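Serine protease inhibitor (Thermoanaerobacter tengcongensis, PDB 2PEF) probably inhibits serine-type endopeptidases as a member of the serpin family, and is captured here in the latent state. Local coordinates at residues A[38-43]-A[114-119]; A[79-84]-A[89-94]; A[139-144]-A[326-331]; A[162-167]-A[363-368]; A[314-319]-A[353-358]. One frame throughout, in Å; residues are numbered along the deposited sequence. Where two conformers were deposited one is given.

Contacts 1, 3, 4 and 5 are buried, whereas contact 2 is only partly so and reaches the surface at its loop. Contact 4 lies nearest the middle of the molecule, its centre about 5 Å from that of the chain. Contacts 2, 3, 4 and 5 each use one strand of the large serpin sheet (87-98, 322-331, 158-169 and 310-318 in turn), while contacts 4 and 5 also hold the adjacent strands 362-372 and 345-357 beneath it. Contact 1 joins two helices beside strand 87-98. Chemistry follows place: contacts 4 and 5 are purely apolar, contact 1 sets a tyrosine ring among aliphatic groups, contact 3 packs a helix end on a strand, and contact 2 adds a hydrogen bond to an asparagine side chain and a water bridge.

Contact 1: residues A[38-43]-A[114-119]; sequences AMLALA and DYYKAD
Leu40 and Tyr116 make the closest backbone approach between 38-43 and 114-119, with their CA atoms 8.0 Å apart, a separation bridged by side chains alone. Leu40 and Ala43, one turn apart on helix 35-46, receive the phenol that helix 106-116 sends across. With chi1 at -64°, Tyr116 CG lies anti to its own carbonyl carbon, and CB already points at the opposing helix, which carries the ring over to it. Leu40 comes to the edge of that ring near its plane, CD2 standing 4.0 Å from Tyr116 CE2. Ala43 meets the outer end of the phenol instead: its CB is 3.3 Å from Tyr116 OH and approaches the ring obliquely. The hydroxyl thus passes alongside a methyl group and finds its polar partner elsewhere, in a hydrogen bond with Asn71 OD1 of helix 67-80. Leu74 of that same helix touches both Ala43 and Tyr116. At the other end of the residue, Tyr116 O bonds to Asn93 ND2 on strand 87-98, just before Lys117 leaves the helical conformation with positive phi. A phenylalanine in place of Tyr116 would probably leave Asn71 OD1 without its hydroxyl mate and lose the close touch of that oxygen on the Ala43 methyl. The contact therefore combines aliphatic packing at the edge and outer end of an aromatic ring with one buried polar tip, satisfied by a third helix, so that helices 35-46, 67-80 and 106-116 meet at a single side chain.

Contact 2: residues A[79-84]-A[89-94]; sequences KKLPNE and LTIANS
Asn83 sets its amide across the start of 89-94, while Leu81, two residues earlier, points its side chain to the inner side of the same strand. CG of Asn83 extends anti to the backbone N (chi1 178°), which brings OD1 to 3.1 Å from Leu89 N. That hydrogen bond is bent, with 142° at the hydrogen, and the donor sits 38° above the plane of the amide carbonyl. The other branch, Asn83 ND2, lies 3.6 Å from the methyl CG2 of Thr90, the two side chains running obliquely to each other. Leu81 works through a single methyl: its CD1 is 3.8 Å from Ile91 CD1, the side chains roughly perpendicular to each other, and 4.1 Å from Leu89 CD2. Between the polar and apolar portions, one water donates to both Leu81 O, at 2.7 Å, and Leu89 O, at 2.6 Å. The segment 79-84 leaves helix 67-80 and leads back toward strand 87-98, so the contact closes this short helix-to-strand connection. Its chemistry is split accordingly: leucine and isoleucine methyls meet on the buried side, toward solvent the asparagine takes Leu89 N, and a water links the carbonyls of Leu81 and Leu89.

Contact 3: residues A[139-144]-A[326-331]; sequences SKTNGM and GAVTSV
A Schellman motif ends helix 127-140, and the type I' turn from Thr141 to Met144 that overlaps it rests on strand 322-331. In serpins a strand here, between 158-169 and 310-318, is the inserted reactive-centre loop, as expected for the latent state. Its backbone is paired on both sides, Ala327 with Val164 and Gly326 with Phe315. Asn142 and Gly143, both with positive phi, reverse the chain, and Met144 N returns to Thr141 O at 2.9 Å to close the turn. The first and last residues of the turn, Thr141 and Met144, then direct CB toward the strand. Thr141 CG2 packs on Val328 CG2 at 3.8 Å, one side chain set square across the other, and also lies 4.1 Å from Ala327 O. Met144 keeps CG anti to its carbonyl carbon and its chain extended at chi2 (-179°), which brings SD to 3.7 Å from Gly326 N. The glycine suits this place because a CB on it would come tight against Met144 CB. Met144 also touches Phe315 on the next strand. Thr141 OG1 is hydrogen-bonded to Val137 O in the last turn of the helix and to Ile145 N just beyond the beta turn.

Contact 4: residues A[162-167]-A[363-368]; sequences NAVAFD and PIFIGT
A classic beta bulge at Ile364 and Phe365 turns two consecutive side chains of strand 362-372 toward strand 158-169, in the core beneath the main serpin sheet. Both bulge residues face Ile355 on the adjoining strand, Ile364 through its backbone N and Phe365 through its O. Opposite them, Val164 and Phe166 reach down from alternate positions of their strand. Val164 CG1, anti to the backbone N (chi1 171°), lies 4.0 Å from Phe365 CE1 and 4.2 Å from Phe365 CZ, the valine and the ring lying alongside each other and pointing opposite ways. The same methyl, Val164 CG1, is 4.4 Å from Ile364 CG2, a looser touch. Phe166 meets Phe365 with the root of its side chain, CB standing 4.0 Å from Phe365 CE1. Its own ring continues beyond, where it makes edge-to-face pairs with Tyr217 and Tyr222. Both Val164 CG1 and Phe166 CB approach the Phe365 ring obliquely.

At the margins two serines, one in helix 35-46 and one just before it, take polar groups of the two strands: Ser37 OG is hydrogen-bonded to Asn162 OD1 and Ser34 OG to Ile364 O. This neighbourhood probably corresponds to the shutter region of serpins, beneath the strands that part when the reactive-centre loop inserts. The buried interface rests on van der Waals packing between the two segments, in aliphatic-to-ring and aliphatic contacts, with no directional bond across it.

Contact 5: residues A[314-319]-A[353-358]; sequences TFISVD and FAIIDN
Ile316 and Phe353 meet through apolar contacts, the one kind of interaction that joins 314-319 to 353-358. Ile316 has two deposited conformers, and the distances that follow apply to one of them. In that conformer CG1 runs anti to the backbone N (chi1 -172°), extending Ile316 CD1 to 3.5 Å from Phe353 CE1 and 3.9 Å from Phe353 CZ. The methyl arrives obliquely at the ring, and the isoleucine and the ring reach toward each other from the two strands. Ile316 CD1 also lies 4.1 Å from Ile355 CD1. Phe353 and Ile355, two residues apart on one strand, lie on the same side of it, and one isoleucine end therefore serves both. The backbones stay well apart: the nearest CA atoms across the contact, of Ile316 and Ile355, are 10.5 Å from each other.

This is packing between layers of the serpin fold, strand 310-318 of the main sheet against strand 345-357 below. Backbone pairing places the first of these: Ile316 bonds to Tyr268 on one neighbour, strand 255-273, and Ser317 bonds to Lys324 on the other, strand 322-331. From that second neighbour Thr323 touches the side chains of both Ile316 and Ile355.

Aromatic contacts are made by Phe353 alone, and two further rings meet it. Its ring lies against Phe224 with the planes nearly parallel, at about 10°, and against Phe266 with the planes at about 50°.

Contact 1: residues A[38-43]-A[114-119]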
# COMPACT_ATOMS: atom_id res chain seq x y z
N ALA A 38 -1.42 -4.50 -0.35
CA ALA A 38 -1.66 -5.29 -1.55
C ALA A 38 -1.12 -6.71 -1.40
O ALA A 38 -1.83 -7.68 -1.69
CB ALA A 38 -1.05 -4.61 -2.76
N MET A 39 0.13 -6.81 -0.93
CA MET A 39 0.77 -8.09 -0.65
C MET A 39 -0.08 -8.98 0.25
O MET A 39 -0.28 -10.16 -0.01
CB MET A 39 2.14 -7.84 0.01
CG MET A 39 2.84 -9.10 0.52
SD MET A 39 3.32 -10.23 -0.80
CE MET A 39 4.73 -9.38 -1.49
N LEU A 40 -0.59 -8.39 1.34
CA LEU A 40 -1.34 -9.17 2.32
C LEU A 40 -2.67 -9.72 1.79
O LEU A 40 -3.00 -10.88 2.04
CB LEU A 40 -1.53 -8.39 3.61
CG LEU A 40 -0.23 -8.16 4.39
CD1 LEU A 40 -0.43 -7.11 5.47
CD2 LEU A 40 0.31 -9.45 4.98
N ALA A 41 -3.41 -8.89 1.06
CA ALA A 41 -4.68 -9.32 0.48
C ALA A 41 -4.44 -10.42 -0.55
O ALA A 41 -5.17 -11.41 -0.59
CB ALA A 41 -5.39 -8.14 -0.17
N LEU A 42 -3.40 -10.24 -1.36
CA LEU A 42 -3.09 -11.19 -2.43
C LEU A 42 -2.48 -12.48 -1.89
O LEU A 42 -2.71 -13.55 -2.45
CB LEU A 42 -2.18 -10.54 -3.47
CG LEU A 42 -2.80 -9.41 -4.31
CD1 LEU A 42 -1.71 -8.61 -5.01
CD2 LEU A 42 -3.81 -9.95 -5.32
N ALA A 43 -1.69 -12.37 -0.83
CA ALA A 43 -1.11 -13.56 -0.21
C ALA A 43 -2.19 -14.44 0.42
O ALA A 43 -2.16 -15.68 0.28
CB ALA A 43 -0.05 -13.18 0.81
N ASP A 114 -4.63 -18.26 11.28
CA ASP A 114 -3.35 -18.44 11.98
C ASP A 114 -2.25 -17.47 11.57
O ASP A 114 -1.63 -16.85 12.42
CB ASP A 114 -2.85 -19.88 11.84
CG ASP A 114 -3.59 -20.86 12.74
OD1 ASP A 114 -4.28 -20.42 13.68
OD2 ASP A 114 -3.48 -22.08 12.50
N TYR A 115 -2.02 -17.35 10.26
CA TYR A 115 -0.93 -16.52 9.74
C TYR A 115 -1.32 -15.07 9.50
O TYR A 115 -0.46 -14.18 9.54
CB TYR A 115 -0.39 -17.12 8.44
CG TYR A 115 0.44 -18.37 8.64
CD1 TYR A 115 -0.17 -19.63 8.66
CD2 TYR A 115 1.82 -18.30 8.82
CE1 TYR A 115 0.59 -20.78 8.85
CE2 TYR A 115 2.58 -19.44 9.00
CZ TYR A 115 1.97 -20.68 9.02
OH TYR A 115 2.72 -21.81 9.21
N TYR A 116 -2.60 -14.82 9.26
CA TYR A 116 -3.06 -13.48 8.88
C TYR A 116 -4.04 -12.87 9.88
O TYR A 116 -4.50 -11.74 9.68
CB TYR A 116 -3.67 -13.51 7.47
CG TYR A 116 -2.65 -13.87 6.42
CD1 TYR A 116 -2.42 -15.20 6.08
CD2 TYR A 116 -1.89 -12.88 5.79
CE1 TYR A 116 -1.47 -15.55 5.12
CE2 TYR A 116 -0.93 -13.22 4.83
CZ TYR A 116 -0.73 -14.56 4.50
OH TYR A 116 0.22 -14.91 3.56
N LYS A 117 -4.34 -13.61 10.94
CA LYS A 117 -5.25 -13.16 12.00
C LYS A 117 -6.55 -12.59 11.42
O LYS A 117 -7.07 -11.59 11.91
CB LYS A 117 -4.57 -12.11 12.89
CG LYS A 117 -3.33 -12.60 13.60
CD LYS A 117 -2.79 -11.53 14.53
CE LYS A 117 -1.55 -12.01 15.27
N ALA A 118 -7.06 -13.24 10.38
CA ALA A 118 -8.21 -12.70 9.66
C ALA A 118 -9.53 -12.93 10.37
O ALA A 118 -9.81 -14.04 10.85
CB ALA A 118 -8.26 -13.24 8.24
N ASP A 119 -10.32 -11.87 10.45
CA ASP A 119 -11.72 -11.96 10.86
C ASP A 119 -12.48 -12.71 9.77
O ASP A 119 -12.36 -12.38 8.59
CB ASP A 119 -12.31 -10.56 10.99
CG ASP A 119 -11.77 -9.79 12.18
OD1 ASP A 119 -11.45 -10.41 13.21
OD2 ASP A 119 -11.69 -8.55 12.08

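Contact 2: residues A[79-84]-A[89-94]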
# COMPACT_ATOMS: atom_id res chain seq x y z
N LYS A 79 4.11 -9.46 12.77
CA LYS A 79 4.38 -9.63 14.19
C LYS A 79 5.41 -8.63 14.69
O LYS A 79 5.33 -8.17 15.83
CB LYS A 79 4.85 -11.06 14.47
CG LYS A 79 4.94 -11.43 15.94
CD LYS A 79 5.08 -12.93 16.09
CE LYS A 79 5.11 -13.35 17.55
NZ LYS A 79 4.99 -14.83 17.69
N LYS A 80 6.37 -8.29 13.83
CA LYS A 80 7.51 -7.45 14.23
C LYS A 80 7.43 -5.97 13.83
O LYS A 80 8.28 -5.17 14.26
CB LYS A 80 8.83 -8.08 13.76
CG LYS A 80 9.24 -9.31 14.57
CD LYS A 80 10.57 -9.91 14.13
CE LYS A 80 11.78 -9.07 14.58
NZ LYS A 80 11.82 -8.78 16.05
N LEU A 81 6.44 -5.61 13.03
CA LEU A 81 6.24 -4.21 12.66
C LEU A 81 5.83 -3.42 13.90
O LEU A 81 4.78 -3.70 14.49
CB LEU A 81 5.20 -4.05 11.54
CG LEU A 81 5.67 -4.25 10.10
CD1 LEU A 81 4.47 -4.36 9.17
CD2 LEU A 81 6.63 -3.14 9.64
N PRO A 82 6.66 -2.44 14.31
CA PRO A 82 6.39 -1.68 15.52
C PRO A 82 5.06 -0.93 15.50
O PRO A 82 4.61 -0.46 14.45
CB PRO A 82 7.56 -0.69 15.59
CG PRO A 82 8.66 -1.37 14.83
CD PRO A 82 7.93 -2.02 13.69
N ASN A 83 4.45 -0.85 16.68
CA ASN A 83 3.17 -0.19 16.88
C ASN A 83 3.17 0.41 18.27
O ASN A 83 2.84 -0.26 19.25
CB ASN A 83 2.02 -1.19 16.70
CG ASN A 83 0.66 -0.55 16.94
OD1 ASN A 83 0.43 0.60 16.58
ND2 ASN A 83 -0.25 -1.31 17.53
N GLU A 84 3.58 1.67 18.36
CA GLU A 84 3.72 2.37 19.63
C GLU A 84 3.05 3.73 19.54
O GLU A 84 2.78 4.22 18.44
CB GLU A 84 5.20 2.58 19.97
CG GLU A 84 6.03 1.30 20.07
CD GLU A 84 5.69 0.46 21.29
OE1 GLU A 84 5.53 1.03 22.39
OE2 GLU A 84 5.58 -0.78 21.16
N LEU A 89 1.16 1.64 13.77
CA LEU A 89 0.87 0.93 12.53
C LEU A 89 0.08 -0.33 12.88
O LEU A 89 0.58 -1.22 13.57
CB LEU A 89 2.16 0.59 11.76
CG LEU A 89 2.01 -0.07 10.38
CD1 LEU A 89 1.25 0.80 9.39
CD2 LEU A 89 3.37 -0.42 9.80
N THR A 90 -1.17 -0.38 12.42
CA THR A 90 -2.01 -1.55 12.65
C THR A 90 -2.47 -2.15 11.33
O THR A 90 -2.69 -1.43 10.35
CB THR A 90 -3.24 -1.23 13.54
OG1 THR A 90 -3.97 -0.13 12.99
CG2 THR A 90 -2.82 -0.90 14.98
N ILE A 91 -2.59 -3.48 11.32
CA ILE A 91 -2.97 -4.23 10.12
C ILE A 91 -4.18 -5.10 10.44
O ILE A 91 -4.26 -5.70 11.51
CB ILE A 91 -1.80 -5.11 9.61
CG1 ILE A 91 -0.60 -4.24 9.23
CG2 ILE A 91 -2.24 -5.98 8.43
CD1 ILE A 91 0.72 -4.99 9.12
N ALA A 92 -5.13 -5.15 9.50
CA ALA A 92 -6.34 -5.94 9.69
C ALA A 92 -6.69 -6.69 8.43
O ALA A 92 -6.63 -6.15 7.32
CB ALA A 92 -7.50 -5.06 10.12
N ASN A 93 -7.04 -7.96 8.60
CA ASN A 93 -7.43 -8.81 7.49
C ASN A 93 -8.79 -9.40 7.75
O ASN A 93 -9.13 -9.71 8.90
CB ASN A 93 -6.40 -9.91 7.29
CG ASN A 93 -5.04 -9.37 6.90
OD1 ASN A 93 -4.90 -8.71 5.87
ND2 ASN A 93 -4.04 -9.62 7.72
N SER A 94 -9.59 -9.55 6.70
CA SER A 94 -10.88 -10.22 6.81
C SER A 94 -11.26 -10.98 5.55
O SER A 94 -10.80 -10.66 4.45
CB SER A 94 -11.98 -9.22 7.20
OG SER A 94 -12.12 -8.20 6.23
O HOH W 1 2.19 -3.30 13.73

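Contact 3: residues A[139-144]-A[326-331]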
# COMPACT_ATOMS: atom_id res chain seq x y z
N SER A 139 -13.49 1.28 10.61
CA SER A 139 -12.90 1.03 11.93
C SER A 139 -11.40 0.74 11.85
O SER A 139 -10.61 1.29 12.62
CB SER A 139 -13.61 -0.12 12.64
OG SER A 139 -12.95 -0.44 13.86
N LYS A 140 -11.04 -0.13 10.91
CA LYS A 140 -9.66 -0.62 10.81
C LYS A 140 -8.69 0.41 10.21
O LYS A 140 -7.47 0.25 10.32
CB LYS A 140 -9.61 -1.94 10.03
CG LYS A 140 -10.47 -3.07 10.60
CD LYS A 140 -10.12 -3.39 12.05
CE LYS A 140 -10.90 -4.59 12.54
NZ LYS A 140 -10.78 -4.74 14.02
N THR A 141 -9.24 1.43 9.56
CA THR A 141 -8.43 2.53 9.02
C THR A 141 -8.61 3.80 9.85
O THR A 141 -8.24 4.90 9.41
CB THR A 141 -8.75 2.84 7.54
OG1 THR A 141 -10.09 3.35 7.43
CG2 THR A 141 -8.58 1.61 6.66
N ASN A 142 -9.17 3.66 11.05
CA ASN A 142 -9.47 4.80 11.92
C ASN A 142 -10.09 5.97 11.15
O ASN A 142 -9.68 7.12 11.29
CB ASN A 142 -8.22 5.22 12.71
CG ASN A 142 -7.61 4.07 13.50
OD1 ASN A 142 -8.31 3.36 14.23
ND2 ASN A 142 -6.31 3.87 13.36
N GLY A 143 -11.07 5.64 10.31
CA GLY A 143 -11.84 6.63 9.57
C GLY A 143 -11.20 7.19 8.32
O GLY A 143 -11.81 8.01 7.62
N MET A 144 -9.97 6.77 8.02
CA MET A 144 -9.24 7.29 6.86
C MET A 144 -9.84 6.83 5.53
O MET A 144 -9.85 7.57 4.56
CB MET A 144 -7.76 6.91 6.93
CG MET A 144 -6.99 7.74 7.95
SD MET A 144 -5.24 7.33 8.02
CE MET A 144 -5.25 5.95 9.15
N GLY A 326 -3.50 5.57 5.24
CA GLY A 326 -4.38 4.41 5.30
C GLY A 326 -4.49 3.73 3.95
O GLY A 326 -4.36 4.38 2.90
N ALA A 327 -4.72 2.43 3.98
CA ALA A 327 -4.89 1.66 2.76
C ALA A 327 -5.87 0.51 2.95
O ALA A 327 -5.97 -0.07 4.03
CB ALA A 327 -3.56 1.13 2.26
N VAL A 328 -6.61 0.22 1.89
CA VAL A 328 -7.42 -0.97 1.83
C VAL A 328 -7.14 -1.64 0.50
O VAL A 328 -7.01 -0.97 -0.53
CB VAL A 328 -8.94 -0.66 1.95
CG1 VAL A 328 -9.77 -1.92 1.72
CG2 VAL A 328 -9.26 -0.05 3.31
N THR A 329 -7.01 -2.96 0.54
CA THR A 329 -6.97 -3.77 -0.68
C THR A 329 -8.08 -4.81 -0.60
O THR A 329 -8.17 -5.56 0.37
CB THR A 329 -5.61 -4.46 -0.88
OG1 THR A 329 -4.56 -3.51 -0.70
CG2 THR A 329 -5.52 -5.05 -2.29
N SER A 330 -8.93 -4.84 -1.62
CA SER A 330 -10.00 -5.83 -1.67
C SER A 330 -9.85 -6.74 -2.88
O SER A 330 -9.34 -6.34 -3.93
CB SER A 330 -11.38 -5.15 -1.66
OG SER A 330 -11.52 -4.28 -2.77
N VAL A 331 -10.29 -7.99 -2.72
CA VAL A 331 -10.29 -8.97 -3.79
C VAL A 331 -11.72 -9.45 -4.02
O VAL A 331 -12.40 -9.88 -3.08
CB VAL A 331 -9.35 -10.17 -3.46
CG1 VAL A 331 -9.43 -11.25 -4.53
CG2 VAL A 331 -7.92 -9.69 -3.27

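Contact 4: residues A[162-167]-A[363-368]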
# COMPACT_ATOMS: atom_id res chain seq x y z
N ASN A 162 -7.80 -6.49 3.05
CA ASN A 162 -6.81 -6.03 4.01
C ASN A 162 -6.94 -4.53 4.26
O ASN A 162 -7.27 -3.78 3.35
CB ASN A 162 -5.40 -6.34 3.51
CG ASN A 162 -4.34 -5.60 4.28
OD1 ASN A 162 -4.00 -4.46 3.96
ND2 ASN A 162 -3.81 -6.22 5.33
N ALA A 163 -6.66 -4.11 5.49
CA ALA A 163 -6.53 -2.70 5.84
C ALA A 163 -5.24 -2.44 6.60
O ALA A 163 -4.82 -3.24 7.45
CB ALA A 163 -7.73 -2.22 6.64
N VAL A 164 -4.59 -1.32 6.28
CA VAL A 164 -3.40 -0.84 6.98
C VAL A 164 -3.67 0.58 7.46
O VAL A 164 -4.16 1.41 6.68
CB VAL A 164 -2.15 -0.88 6.06
CG1 VAL A 164 -0.95 -0.18 6.72
CG2 VAL A 164 -1.78 -2.30 5.71
N ALA A 165 -3.36 0.86 8.73
CA ALA A 165 -3.51 2.21 9.28
C ALA A 165 -2.21 2.68 9.91
O ALA A 165 -1.68 2.02 10.80
CB ALA A 165 -4.64 2.24 10.30
N PHE A 166 -1.70 3.82 9.44
CA PHE A 166 -0.44 4.40 9.92
C PHE A 166 -0.71 5.77 10.53
O PHE A 166 -1.41 6.59 9.93
CB PHE A 166 0.55 4.51 8.76
CG PHE A 166 1.88 5.12 9.13
CD1 PHE A 166 2.90 4.34 9.68
CD2 PHE A 166 2.13 6.47 8.89
CE1 PHE A 166 4.13 4.90 10.01
CE2 PHE A 166 3.36 7.04 9.21
CZ PHE A 166 4.35 6.25 9.78
N ASP A 167 -0.17 6.01 11.72
CA ASP A 167 -0.39 7.27 12.43
C ASP A 167 0.82 7.54 13.31
O ASP A 167 0.99 6.92 14.36
CB ASP A 167 -1.68 7.21 13.27
CG ASP A 167 -2.04 8.54 13.91
OD1 ASP A 167 -1.20 9.47 13.97
OD2 ASP A 167 -3.20 8.66 14.38
N PRO A 363 9.04 -0.02 1.67
CA PRO A 363 8.02 1.03 1.67
C PRO A 363 6.63 0.52 2.08
O PRO A 363 5.99 -0.23 1.33
CB PRO A 363 8.01 1.51 0.22
CG PRO A 363 8.39 0.30 -0.57
CD PRO A 363 9.30 -0.53 0.31
N ILE A 364 6.18 0.94 3.26
CA ILE A 364 4.81 0.66 3.70
C ILE A 364 3.82 1.39 2.80
O ILE A 364 2.82 0.81 2.38
CB ILE A 364 4.59 1.08 5.19
CG1 ILE A 364 5.66 0.46 6.11
CG2 ILE A 364 3.17 0.75 5.66
CD1 ILE A 364 5.64 -1.07 6.19
N PHE A 365 4.13 2.65 2.51
CA PHE A 365 3.41 3.48 1.54
C PHE A 365 4.42 4.09 0.58
O PHE A 365 5.55 4.41 0.97
CB PHE A 365 2.64 4.60 2.25
CG PHE A 365 1.42 4.12 3.00
CD1 PHE A 365 1.53 3.63 4.30
CD2 PHE A 365 0.16 4.19 2.41
CE1 PHE A 365 0.40 3.20 5.00
CE2 PHE A 365 -0.97 3.76 3.09
CZ PHE A 365 -0.86 3.26 4.38
N ILE A 366 4.01 4.26 -0.67
CA ILE A 366 4.85 4.93 -1.67
C ILE A 366 3.95 5.69 -2.65
O ILE A 366 2.91 5.18 -3.07
CB ILE A 366 5.84 3.95 -2.37
CG1 ILE A 366 6.80 4.70 -3.30
CG2 ILE A 366 5.10 2.82 -3.10
CD1 ILE A 366 8.05 3.91 -3.69
N GLY A 367 4.33 6.92 -2.98
CA GLY A 367 3.47 7.76 -3.80
C GLY A 367 4.13 8.93 -4.48
O GLY A 367 5.35 9.10 -4.43
N THR A 368 3.31 9.73 -5.14
CA THR A 368 3.78 10.91 -5.87
C THR A 368 2.95 12.11 -5.48
O THR A 368 1.74 11.99 -5.25
CB THR A 368 3.66 10.73 -7.40
OG1 THR A 368 2.31 10.36 -7.74
CG2 THR A 368 4.61 9.65 -7.90

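Contact 5: residues A[314-319]-A[353-358]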
# COMPACT_ATOMS: atom_id res chain seq x y z
N THR A 314 -6.36 4.32 -1.01
CA THR A 314 -5.41 4.86 -0.06
C THR A 314 -5.74 6.30 0.32
O THR A 314 -6.47 6.99 -0.39
CB THR A 314 -3.98 4.83 -0.60
OG1 THR A 314 -3.95 5.53 -1.85
CG2 THR A 314 -3.50 3.40 -0.80
N PHE A 315 -5.17 6.73 1.45
CA PHE A 315 -5.33 8.08 1.96
C PHE A 315 -4.05 8.46 2.69
O PHE A 315 -3.43 7.61 3.34
CB PHE A 315 -6.52 8.14 2.93
CG PHE A 315 -6.57 9.39 3.76
CD1 PHE A 315 -7.25 10.52 3.30
CD2 PHE A 315 -5.92 9.45 4.99
CE1 PHE A 315 -7.28 11.69 4.06
CE2 PHE A 315 -5.96 10.62 5.76
CZ PHE A 315 -6.64 11.73 5.30
N ILE A 316 -3.66 9.72 2.57
CA ILE A 316 -2.53 10.26 3.33
C ILE A 316 -2.79 11.71 3.73
O ILE A 316 -3.41 12.48 2.99
CB ILE A 316 -1.18 10.16 2.55
CG1 ILE A 316 -0.01 10.55 3.46
CG2 ILE A 316 -1.22 11.01 1.27
CD1 ILE A 316 1.33 10.00 3.03
N SER A 317 -2.32 12.07 4.92
CA SER A 317 -2.29 13.46 5.35
C SER A 317 -0.97 13.71 6.05
O SER A 317 -0.65 13.05 7.04
CB SER A 317 -3.47 13.78 6.27
OG SER A 317 -3.50 15.16 6.60
N VAL A 318 -0.19 14.64 5.51
CA VAL A 318 1.09 15.06 6.09
C VAL A 318 0.93 16.48 6.62
O VAL A 318 0.53 17.38 5.89
CB VAL A 318 2.22 15.00 5.04
CG1 VAL A 318 3.49 15.69 5.54
CG2 VAL A 318 2.52 13.55 4.66
N ASP A 319 1.25 16.68 7.90
CA ASP A 319 1.16 18.01 8.49
C ASP A 319 2.30 18.29 9.47
O ASP A 319 3.33 17.60 9.46
CB ASP A 319 -0.21 18.24 9.15
CG ASP A 319 -0.50 17.28 10.31
OD1 ASP A 319 0.43 16.62 10.83
OD2 ASP A 319 -1.68 17.19 10.69
N PHE A 353 7.55 10.05 -2.73
CA PHE A 353 7.79 9.83 -1.31
C PHE A 353 7.46 8.41 -0.91
O PHE A 353 6.75 7.69 -1.63
CB PHE A 353 6.98 10.82 -0.45
CG PHE A 353 5.51 10.59 -0.50
CD1 PHE A 353 4.89 9.72 0.40
CD2 PHE A 353 4.73 11.24 -1.44
CE1 PHE A 353 3.53 9.49 0.34
CE2 PHE A 353 3.36 11.01 -1.51
CZ PHE A 353 2.75 10.14 -0.61
N ALA A 354 7.98 8.01 0.24
CA ALA A 354 7.66 6.72 0.82
C ALA A 354 7.67 6.83 2.33
O ALA A 354 8.41 7.64 2.90
CB ALA A 354 8.65 5.67 0.37
N ILE A 355 6.81 6.04 2.96
CA ILE A 355 6.88 5.81 4.40
C ILE A 355 7.55 4.45 4.54
O ILE A 355 7.01 3.44 4.07
CB ILE A 355 5.47 5.80 5.04
CG1 ILE A 355 4.81 7.18 4.86
CG2 ILE A 355 5.56 5.38 6.51
CD1 ILE A 355 3.33 7.20 5.18
N ILE A 356 8.74 4.43 5.15
CA ILE A 356 9.54 3.20 5.22
C ILE A 356 9.66 2.61 6.62
O ILE A 356 9.70 3.33 7.63
CB ILE A 356 10.97 3.36 4.59
CG1 ILE A 356 11.79 4.43 5.32
CG2 ILE A 356 10.87 3.64 3.09
CD1 ILE A 356 13.30 4.34 5.11
N ASP A 357 9.73 1.28 6.66
CA ASP A 357 10.07 0.52 7.85
C ASP A 357 11.60 0.52 7.93
O ASP A 357 12.27 -0.09 7.10
CB ASP A 357 9.48 -0.89 7.69
CG ASP A 357 10.18 -1.95 8.54
OD1 ASP A 357 10.71 -1.64 9.62
OD2 ASP A 357 10.17 -3.13 8.10
N ASN A 358 12.13 1.22 8.93
CA ASN A 358 13.59 1.38 9.07
C ASN A 358 14.38 0.09 9.33
O ASN A 358 15.60 0.06 9.12
CB ASN A 358 13.93 2.45 10.10
CG ASN A 358 13.62 3.85 9.61
OD1 ASN A 358 13.82 4.17 8.43
ND2 ASN A 358 13.13 4.71 10.51